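Local coordinates for flagellar assembly factor FliW (Geobacillus thermodenitrificans, PDB 5DMD), which probably binds the translational repressor CsrA, relieving its block on flagellin synthesis, and also binds flagellin during assembly of the flagellum, at residues Y8-F22 with F29-E41. The protein carries 1 engineered substitution. Sequence-based numbering, arbitrary orientation.
Sequences YHGDIEIHEKDIVRF and FLEEKQFVLLQLE. Engineered in segment 29-41: Q39 (natural residue Pro).
F22 and F35 meet in a T-shaped stack, the edge of F35 turned to the face of F22 with the ring planes at 65° and the centroids 5.2 Å apart. Both rings are buried; L48 packs on F35 and I113 on F22. Beside them V20 CG2 touches L37 CD1. Backbone hydrogen bonds reinforce this tight part: V20 N to F35 O and F22 N to K33 O, both 2.8 Å, and F35 N to V20 O. This is a short antiparallel ladder between strands 20-21 and 34-39 of the large curled FliW sheet, V20-F35 its hydrogen-bonded pair and R21-Q34 its non-hydrogen-bonded one; R21 also bonds through its backbone to R120 and G122. Beyond I19 a water joins the chains, donating to D18 O and accepting from L37 N. The R21-K33 side is looser and more solvent-exposed: the extended R21 chain crosses K33 at a slant, R21 NH2 3.7 Å from K33 CD, while K33 NZ turns off to L30 O and E23 O. At the far end H9 CG, anti to its carbonyl carbon (chi1 -69°), places the ring with L38 CB over one face, offset toward the rim; NE2 meets the O of engineered Q39 from above the carbonyl plane in a nearly straight 3.0 Å hydrogen bond (165°). Replacing H9 by alanine is likely to leave that carbonyl without this donor and L38 CB without its ring. I12 CD1 meets L38 tip to tip, 3.7 Å from L38 CD2.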
ATOM      1  N   TYR A   8      -5.097  14.142  -3.147  1.00 16.93           N
ATOM      2  CA  TYR A   8      -6.218  13.929  -4.050  1.00 17.56           C
ATOM      3  C   TYR A   8      -7.582  14.287  -3.478  1.00 20.68           C
ATOM      4  O   TYR A   8      -8.561  14.264  -4.234  1.00 22.44           O
ATOM      5  CB  TYR A   8      -6.281  12.457  -4.486  1.00 22.85           C
ATOM      6  CG  TYR A   8      -5.090  11.952  -5.253  1.00 22.25           C
ATOM      7  CD1 TYR A   8      -4.834  12.383  -6.548  1.00 33.22           C
ATOM      8  CD2 TYR A   8      -4.235  11.021  -4.690  1.00 23.86           C
ATOM      9  CE1 TYR A   8      -3.749  11.898  -7.259  1.00 33.51           C
ATOM     10  CE2 TYR A   8      -3.146  10.529  -5.388  1.00 25.65           C
ATOM     11  CZ  TYR A   8      -2.909  10.973  -6.672  1.00 27.98           C
ATOM     12  OH  TYR A   8      -1.827  10.485  -7.370  1.00 29.07           O
ATOM     13  N   HIS A   9      -7.692  14.584  -2.181  1.00 15.79           N
ATOM     14  CA  HIS A   9      -8.990  14.736  -1.535  1.00 17.99           C
ATOM     15  C   HIS A   9      -9.265  16.144  -1.033  1.00 16.93           C
ATOM     16  O   HIS A   9     -10.314  16.371  -0.419  1.00 19.20           O
ATOM     17  CB  HIS A   9      -9.115  13.746  -0.370  1.00 19.47           C
ATOM     18  CG  HIS A   9      -9.202  12.317  -0.803  1.00 17.82           C
ATOM     19  ND1 HIS A   9      -8.088  11.552  -1.093  1.00 16.93           N
ATOM     20  CD2 HIS A   9     -10.273  11.513  -0.998  1.00 23.23           C
ATOM     21  CE1 HIS A   9      -8.473  10.341  -1.456  1.00 22.37           C
ATOM     22  NE2 HIS A   9      -9.793  10.290  -1.400  1.00 22.61           N
ATOM     23  N   GLY A  10      -8.373  17.092  -1.278  1.00 16.68           N
ATOM     24  CA  GLY A  10      -8.493  18.402  -0.665  1.00 15.39           C
ATOM     25  C   GLY A  10      -8.236  18.341   0.834  1.00 20.13           C
ATOM     26  O   GLY A  10      -7.729  17.357   1.371  1.00 16.22           O
ATOM     27  N   ASP A  11      -8.588  19.430   1.514  1.00 18.46           N
ATOM     28  CA  ASP A  11      -8.433  19.459   2.963  1.00 15.50           C
ATOM     29  C   ASP A  11      -9.532  18.628   3.621  1.00 16.59           C
ATOM     30  O   ASP A  11     -10.722  18.853   3.370  1.00 17.63           O
ATOM     31  CB  ASP A  11      -8.526  20.891   3.488  1.00 17.91           C
ATOM     32  CG  ASP A  11      -7.327  21.751   3.125  1.00 18.86           C
ATOM     33  OD1 ASP A  11      -6.417  21.298   2.409  1.00 19.31           O
ATOM     34  OD2 ASP A  11      -7.318  22.926   3.555  1.00 24.99           O
ATOM     35  N   ILE A  12      -9.150  17.710   4.512  1.00 16.16           N
ATOM     36  CA  ILE A  12     -10.121  16.845   5.166  1.00 16.45           C
ATOM     37  C   ILE A  12      -9.905  16.840   6.675  1.00 18.47           C
ATOM     38  O   ILE A  12      -8.835  17.193   7.182  1.00 18.34           O
ATOM     39  CB  ILE A  12     -10.151  15.396   4.602  1.00 14.79           C
ATOM     40  CG1 ILE A  12      -8.885  14.617   4.968  1.00 16.88           C
ATOM     41  CG2 ILE A  12     -10.319  15.390   3.078  1.00 15.27           C
ATOM     42  CD1 ILE A  12      -8.849  13.243   4.468  1.00 16.46           C
ATOM     43  N   GLU A  13     -10.919  16.360   7.391  1.00 16.67           N
ATOM     44  CA  GLU A  13     -10.851  16.191   8.832  1.00 15.11           C
ATOM     45  C   GLU A  13     -10.596  14.720   9.119  1.00 20.40           C
ATOM     46  O   GLU A  13     -11.278  13.848   8.568  1.00 23.55           O
ATOM     47  CB  GLU A  13     -12.175  16.622   9.473  1.00 19.41           C
ATOM     48  CG  GLU A  13     -12.279  16.353  10.966  1.00 25.71           C
ATOM     49  CD  GLU A  13     -13.605  16.815  11.537  1.00 52.77           C
ATOM     50  OE1 GLU A  13     -14.188  17.765  10.974  1.00 44.61           O
ATOM     51  OE2 GLU A  13     -14.068  16.225  12.538  1.00 43.28           O
ATOM     52  N   ILE A  14      -9.609  14.441   9.970  1.00 18.68           N
ATOM     53  CA  ILE A  14      -9.285  13.065  10.314  0.59 16.15           C
ATOM     54  C   ILE A  14      -9.358  12.900  11.823  1.00 25.78           C
ATOM     55  O   ILE A  14      -9.138  13.843  12.591  1.00 28.37           O
ATOM     56  CB  ILE A  14      -7.921  12.583   9.769  0.59 18.30           C
ATOM     57  CG1 ILE A  14      -6.779  13.427  10.329  0.59 16.27           C
ATOM     58  CG2 ILE A  14      -7.909  12.621   8.244  0.59 20.90           C
ATOM     59  CD1 ILE A  14      -5.429  12.746  10.235  0.59 17.38           C
ATOM     60  N   HIS A  15      -9.705  11.689  12.242  1.00 24.89           N
ATOM     61  CA  HIS A  15      -9.781  11.337  13.651  1.00 31.57           C
ATOM     62  C   HIS A  15      -8.543  10.540  14.047  1.00 22.51           C
ATOM     63  O   HIS A  15      -7.904   9.893  13.213  1.00 25.95           O
ATOM     64  CB  HIS A  15     -11.033  10.501  13.924  1.00 32.87           C
ATOM     65  CG  HIS A  15     -12.285  11.078  13.341  1.00 42.20           C
ATOM     66  ND1 HIS A  15     -13.016  10.434  12.365  1.00 50.82           N
ATOM     67  CD2 HIS A  15     -12.944  12.230  13.607  1.00 44.38           C
ATOM     68  CE1 HIS A  15     -14.065  11.170  12.047  1.00 61.83           C
ATOM     69  NE2 HIS A  15     -14.045  12.265  12.786  1.00 55.48           N
ATOM     70  N   GLU A  16      -8.208  10.597  15.341  1.00 27.07           N
ATOM     71  CA  GLU A  16      -7.078   9.824  15.855  1.00 27.40           C
ATOM     72  C   GLU A  16      -7.220   8.344  15.528  1.00 21.40           C
ATOM     73  O   GLU A  16      -6.230   7.670  15.212  1.00 27.62           O
ATOM     74  CB  GLU A  16      -6.970  10.001  17.369  1.00 41.16           C
ATOM     75  CG  GLU A  16      -5.703  10.691  17.839  1.00 51.67           C
ATOM     76  CD  GLU A  16      -5.790  11.130  19.290  1.00 66.25           C
ATOM     77  OE1 GLU A  16      -5.492  10.302  20.178  1.00 68.59           O
ATOM     78  OE2 GLU A  16      -6.155  12.297  19.543  1.00 66.54           O
ATOM     79  N   LYS A  17      -8.442   7.819  15.589  1.00 28.36           N
ATOM     80  CA  LYS A  17      -8.666   6.402  15.333  1.00 38.19           C
ATOM     81  C   LYS A  17      -8.559   6.036  13.861  1.00 39.05           C
ATOM     82  O   LYS A  17      -8.656   4.849  13.529  1.00 38.78           O
ATOM     83  CB  LYS A  17     -10.015   5.950  15.893  1.00 43.45           C
ATOM     84  CG  LYS A  17     -10.139   6.093  17.395  1.00 60.67           C
ATOM     85  CD  LYS A  17     -11.321   5.292  17.893  1.00 66.48           C
ATOM     86  CE  LYS A  17     -11.072   3.815  17.631  1.00 51.27           C
ATOM     87  NZ  LYS A  17     -10.242   3.197  18.702  1.00 51.13           N
ATOM     88  N   ASP A  18      -8.367   7.020  12.980  1.00 24.53           N
ATOM     89  CA  ASP A  18      -8.169   6.752  11.566  1.00 25.17           C
ATOM     90  C   ASP A  18      -6.711   6.472  11.237  1.00 23.15           C
ATOM     91  O   ASP A  18      -6.428   5.912  10.174  1.00 23.69           O
ATOM     92  CB  ASP A  18      -8.585   7.969  10.733  1.00 27.33           C
ATOM     93  CG  ASP A  18     -10.073   8.275  10.830  1.00 42.31           C
ATOM     94  OD1 ASP A  18     -10.886   7.336  10.931  1.00 36.12           O
ATOM     95  OD2 ASP A  18     -10.423   9.472  10.770  1.00 37.15           O
ATOM     96  N   ILE A  19      -5.789   6.855  12.116  1.00 18.34           N
ATOM     97  CA  ILE A  19      -4.370   6.881  11.767  1.00 18.36           C
ATOM     98  C   ILE A  19      -3.773   5.488  11.891  1.00 16.82           C
ATOM     99  O   ILE A  19      -3.955   4.806  12.908  1.00 21.09           O
ATOM    100  CB  ILE A  19      -3.611   7.893  12.638  1.00 17.68           C
ATOM    101  CG1 ILE A  19      -4.165   9.296  12.373  1.00 22.40           C
ATOM    102  CG2 ILE A  19      -2.096   7.822  12.394  1.00 18.66           C
ATOM    103  CD1 ILE A  19      -3.520  10.385  13.196  1.00 30.41           C
ATOM    104  N   VAL A  20      -3.060   5.060  10.854  1.00 14.89           N
ATOM    105  CA  VAL A  20      -2.241   3.855  10.902  1.00 16.43           C
ATOM    106  C   VAL A  20      -0.807   4.287  11.160  1.00 15.64           C
ATOM    107  O   VAL A  20      -0.242   5.088  10.401  1.00 16.17           O
ATOM    108  CB  VAL A  20      -2.333   3.051   9.598  1.00 14.26           C
ATOM    109  CG1 VAL A  20      -1.480   1.780   9.700  1.00 14.36           C
ATOM    110  CG2 VAL A  20      -3.774   2.697   9.286  1.00 16.81           C
ATOM    111  N   ARG A  21      -0.217   3.760  12.233  1.00 15.96           N
ATOM    112  CA  ARG A  21       1.160   4.076  12.580  1.00 13.56           C
ATOM    113  C   ARG A  21       2.104   3.105  11.885  1.00 14.75           C
ATOM    114  O   ARG A  21       1.928   1.884  11.969  1.00 15.26           O
ATOM    115  CB  ARG A  21       1.389   4.014  14.090  1.00 15.81           C
ATOM    116  CG  ARG A  21       2.831   4.324  14.465  1.00 26.23           C
ATOM    117  CD  ARG A  21       3.077   4.343  15.967  1.00 50.74           C
ATOM    118  NE  ARG A  21       4.396   4.885  16.278  1.00 57.60           N
ATOM    119  CZ  ARG A  21       4.741   6.161  16.143  1.00 54.43           C
ATOM    120  NH1 ARG A  21       3.863   7.083  15.782  1.00 36.32           N
ATOM    121  NH2 ARG A  21       5.999   6.520  16.386  1.00 46.87           N
ATOM    122  N   PHE A  22       3.093   3.657  11.189  1.00 13.20           N
ATOM    123  CA  PHE A  22       4.194   2.911  10.584  1.00 13.39           C
ATOM    124  C   PHE A  22       5.421   3.219  11.443  1.00 16.89           C
ATOM    125  O   PHE A  22       6.070   4.251  11.272  1.00 13.46           O
ATOM    126  CB  PHE A  22       4.383   3.391   9.143  1.00 12.43           C
ATOM    127  CG  PHE A  22       3.387   2.817   8.162  1.00 12.09           C
ATOM    128  CD1 PHE A  22       2.057   3.170   8.199  1.00 13.41           C
ATOM    129  CD2 PHE A  22       3.825   1.946   7.175  1.00 13.70           C
ATOM    130  CE1 PHE A  22       1.169   2.644   7.282  1.00 12.58           C
ATOM    131  CE2 PHE A  22       2.943   1.419   6.250  1.00 13.98           C
ATOM    132  CZ  PHE A  22       1.612   1.768   6.303  1.00 14.95           C
ATOM    133  N   PHE A  29      11.536   7.152   3.522  1.00 14.69           N
ATOM    134  CA  PHE A  29      10.894   8.202   4.305  1.00 14.99           C
ATOM    135  C   PHE A  29      10.667   7.676   5.720  1.00 14.41           C
ATOM    136  O   PHE A  29       9.539   7.464   6.153  1.00 15.82           O
ATOM    137  CB  PHE A  29       9.579   8.677   3.680  1.00 18.77           C
ATOM    138  CG  PHE A  29       9.738   9.181   2.282  1.00 19.84           C
ATOM    139  CD1 PHE A  29      10.137  10.488   2.049  1.00 26.63           C
ATOM    140  CD2 PHE A  29       9.526   8.343   1.206  1.00 26.46           C
ATOM    141  CE1 PHE A  29      10.306  10.957   0.760  1.00 31.75           C
ATOM    142  CE2 PHE A  29       9.695   8.800  -0.087  1.00 30.56           C
ATOM    143  CZ  PHE A  29      10.082  10.112  -0.311  1.00 34.31           C
ATOM    144  N   LEU A  30      11.763   7.444   6.446  1.00 16.47           N
ATOM    145  CA  LEU A  30      11.646   6.854   7.778  1.00 16.16           C
ATOM    146  C   LEU A  30      10.891   7.746   8.748  1.00 15.71           C
ATOM    147  O   LEU A  30      10.346   7.245   9.733  1.00 17.71           O
ATOM    148  CB  LEU A  30      13.028   6.557   8.356  1.00 18.90           C
ATOM    149  CG  LEU A  30      13.928   5.722   7.449  1.00 14.65           C
ATOM    150  CD1 LEU A  30      15.238   5.454   8.169  1.00 20.60           C
ATOM    151  CD2 LEU A  30      13.275   4.424   7.071  1.00 18.21           C
ATOM    152  N   GLU A  31      10.844   9.048   8.485  1.00 18.07           N
ATOM    153  CA  GLU A  31      10.210  10.014   9.371  1.00 16.47           C
ATOM    154  C   GLU A  31       8.704  10.045   9.195  1.00 19.82           C
ATOM    155  O   GLU A  31       8.010  10.665  10.008  1.00 24.29           O
ATOM    156  CB  GLU A  31      10.786  11.391   9.035  1.00 23.42           C
ATOM    157  CG  GLU A  31      10.322  11.927   7.669  1.00 41.41           C
ATOM    158  CD  GLU A  31      11.128  11.375   6.484  1.00 22.21           C
ATOM    159  OE1 GLU A  31      12.296  10.977   6.671  1.00 40.95           O
ATOM    160  OE2 GLU A  31      10.586  11.349   5.361  1.00 36.27           O
ATOM    161  N   GLU A  32       8.188   9.395   8.153  1.00 17.70           N
ATOM    162  CA  GLU A  32       6.759   9.386   7.854  1.00 15.70           C
ATOM    163  C   GLU A  32       6.125   8.189   8.548  1.00 17.56           C
ATOM    164  O   GLU A  32       6.063   7.082   8.005  1.00 18.73           O
ATOM    165  CB  GLU A  32       6.546   9.385   6.344  1.00 19.42           C
ATOM    166  CG  GLU A  32       7.063  10.645   5.680  1.00 18.28           C
ATOM    167  CD  GLU A  32       6.115  11.831   5.877  1.00 25.04           C
ATOM    168  OE1 GLU A  32       4.948  11.616   6.282  1.00 22.37           O
ATOM    169  OE2 GLU A  32       6.530  12.974   5.598  1.00 27.12           O
ATOM    170  N   LYS A  33       5.642   8.423   9.767  1.00 15.70           N
ATOM    171  CA  LYS A  33       5.152   7.362  10.629  1.00 15.41           C
ATOM    172  C   LYS A  33       3.641   7.354  10.810  1.00 16.05           C
ATOM    173  O   LYS A  33       3.127   6.483  11.518  1.00 16.76           O
ATOM    174  CB  LYS A  33       5.848   7.418  11.994  1.00 19.64           C
ATOM    175  CG  LYS A  33       7.370   7.239  11.899  1.00 21.67           C
ATOM    176  CD  LYS A  33       7.976   6.993  13.276  1.00 21.84           C
ATOM    177  CE  LYS A  33       9.496   7.101  13.248  1.00 25.35           C
ATOM    178  NZ  LYS A  33      10.133   6.109  12.335  1.00 27.41           N
ATOM    179  N   GLN A  34       2.911   8.285  10.192  1.00 15.47           N
ATOM    180  CA  GLN A  34       1.469   8.392  10.365  1.00 17.20           C
ATOM    181  C   GLN A  34       0.814   8.536   9.003  1.00 18.60           C
ATOM    182  O   GLN A  34       1.114   9.486   8.264  1.00 15.80           O
ATOM    183  CB  GLN A  34       1.115   9.592  11.238  1.00 14.47           C
ATOM    184  CG  GLN A  34       1.460   9.404  12.698  1.00 22.64           C
ATOM    185  CD  GLN A  34       1.512  10.719  13.443  1.00 40.38           C
ATOM    186  OE1 GLN A  34       0.803  10.910  14.426  1.00 35.66           O
ATOM    187  NE2 GLN A  34       2.349  11.633  12.973  1.00 42.59           N
ATOM    188  N   PHE A  35      -0.083   7.606   8.680  1.00 14.85           N
ATOM    189  CA  PHE A  35      -0.809   7.620   7.419  1.00 13.60           C
ATOM    190  C   PHE A  35      -2.287   7.369   7.663  1.00 17.42           C
ATOM    191  O   PHE A  35      -2.694   6.752   8.651  1.00 16.30           O
ATOM    192  CB  PHE A  35      -0.295   6.520   6.476  1.00 15.08           C
ATOM    193  CG  PHE A  35       1.045   6.806   5.889  1.00 14.37           C
ATOM    194  CD1 PHE A  35       2.210   6.458   6.562  1.00 16.58           C
ATOM    195  CD2 PHE A  35       1.148   7.410   4.644  1.00 15.59           C
ATOM    196  CE1 PHE A  35       3.461   6.732   5.998  1.00 17.19           C
ATOM    197  CE2 PHE A  35       2.384   7.693   4.085  1.00 18.09           C
ATOM    198  CZ  PHE A  35       3.543   7.349   4.760  1.00 17.07           C
ATOM    199  N   VAL A  36      -3.097   7.847   6.738  1.00 14.35           N
ATOM    200  CA  VAL A  36      -4.508   7.495   6.695  0.58 14.06           C
ATOM    201  C   VAL A  36      -4.782   6.880   5.331  1.00 15.96           C
ATOM    202  O   VAL A  36      -4.110   7.198   4.343  1.00 18.84           O
ATOM    203  CB  VAL A  36      -5.432   8.709   6.975  0.58 15.81           C
ATOM    204  CG1 VAL A  36      -5.162   9.846   5.997  0.58 12.24           C
ATOM    205  CG2 VAL A  36      -6.901   8.317   6.960  0.58 35.56           C
ATOM    206  N   LEU A  37      -5.741   5.961   5.286  1.00 15.72           N
ATOM    207  CA  LEU A  37      -6.140   5.291   4.055  1.00 17.82           C
ATOM    208  C   LEU A  37      -7.437   5.918   3.573  1.00 18.82           C
ATOM    209  O   LEU A  37      -8.446   5.873   4.281  1.00 23.33           O
ATOM    210  CB  LEU A  37      -6.321   3.791   4.279  1.00 18.24           C
ATOM    211  CG  LEU A  37      -5.081   2.890   4.290  1.00 22.19           C
ATOM    212  CD1 LEU A  37      -4.055   3.313   5.333  1.00 32.26           C
ATOM    213  CD2 LEU A  37      -5.497   1.447   4.519  1.00 28.85           C
ATOM    214  N   LEU A  38      -7.412   6.491   2.372  1.00 18.44           N
ATOM    215  CA  LEU A  38      -8.540   7.248   1.842  1.00 17.64           C
ATOM    216  C   LEU A  38      -9.006   6.624   0.540  1.00 21.50           C
ATOM    217  O   LEU A  38      -8.265   6.609  -0.445  1.00 23.04           O
ATOM    218  CB  LEU A  38      -8.159   8.711   1.615  1.00 18.98           C
ATOM    219  CG  LEU A  38      -7.523   9.462   2.776  1.00 18.14           C
ATOM    220  CD1 LEU A  38      -6.998  10.813   2.312  1.00 21.60           C
ATOM    221  CD2 LEU A  38      -8.578   9.650   3.881  1.00 20.59           C
ATOM    222  N   GLN A  39     -10.246   6.144   0.528  1.00 25.86           N
ATOM    223  CA  GLN A  39     -10.795   5.555  -0.682  1.00 29.97           C
ATOM    224  C   GLN A  39     -10.891   6.597  -1.790  1.00 26.17           C
ATOM    225  O   GLN A  39     -11.298   7.743  -1.562  1.00 30.10           O
ATOM    226  CB  GLN A  39     -12.169   4.950  -0.394  1.00 42.24           C
ATOM    227  CG  GLN A  39     -12.107   3.716   0.498  1.00 54.12           C
ATOM    228  CD  GLN A  39     -13.397   2.919   0.494  1.00 72.34           C
ATOM    229  OE1 GLN A  39     -14.405   3.342   1.062  1.00 68.92           O
ATOM    230  NE2 GLN A  39     -13.370   1.757  -0.149  1.00 70.75           N
ATOM    231  N   LEU A  40     -10.466   6.201  -2.988  1.00 36.57           N
ATOM    232  CA  LEU A  40     -10.663   6.990  -4.200  1.00 45.08           C
ATOM    233  C   LEU A  40     -12.089   6.696  -4.639  1.00 43.25           C
ATOM    234  O   LEU A  40     -12.345   5.770  -5.411  1.00 45.00           O
ATOM    235  CB  LEU A  40      -9.650   6.586  -5.263  1.00 37.78           C
ATOM    236  CG  LEU A  40      -8.433   7.487  -5.477  1.00 43.81           C
ATOM    237  CD1 LEU A  40      -7.906   7.340  -6.897  1.00 42.06           C
ATOM    238  CD2 LEU A  40      -8.770   8.941  -5.180  1.00 37.06           C
ATOM    239  N   GLU A  41     -13.019   7.498  -4.122  1.00 52.86           N
ATOM    240  CA  GLU A  41     -14.462   7.225  -4.142  1.00 61.94           C
ATOM    241  C   GLU A  41     -14.969   6.291  -5.238  1.00 68.78           C
ATOM    242  O   GLU A  41     -15.613   5.278  -4.955  1.00 65.93           O
ATOM    243  CB  GLU A  41     -15.257   8.525  -4.210  1.00 71.23           C
ATOM    244  CG  GLU A  41     -16.752   8.281  -4.146  1.00 83.34           C
ATOM    245  CD  GLU A  41     -17.544   9.552  -3.971  1.00 83.80           C
ATOM    246  OE1 GLU A  41     -17.043  10.614  -4.392  1.00 83.63           O
ATOM    247  OE2 GLU A  41     -18.660   9.492  -3.413  1.00 79.32           O
TER
HETATM  248  O   HOH W   1      -7.224   5.290   7.644  1.00 23.11           O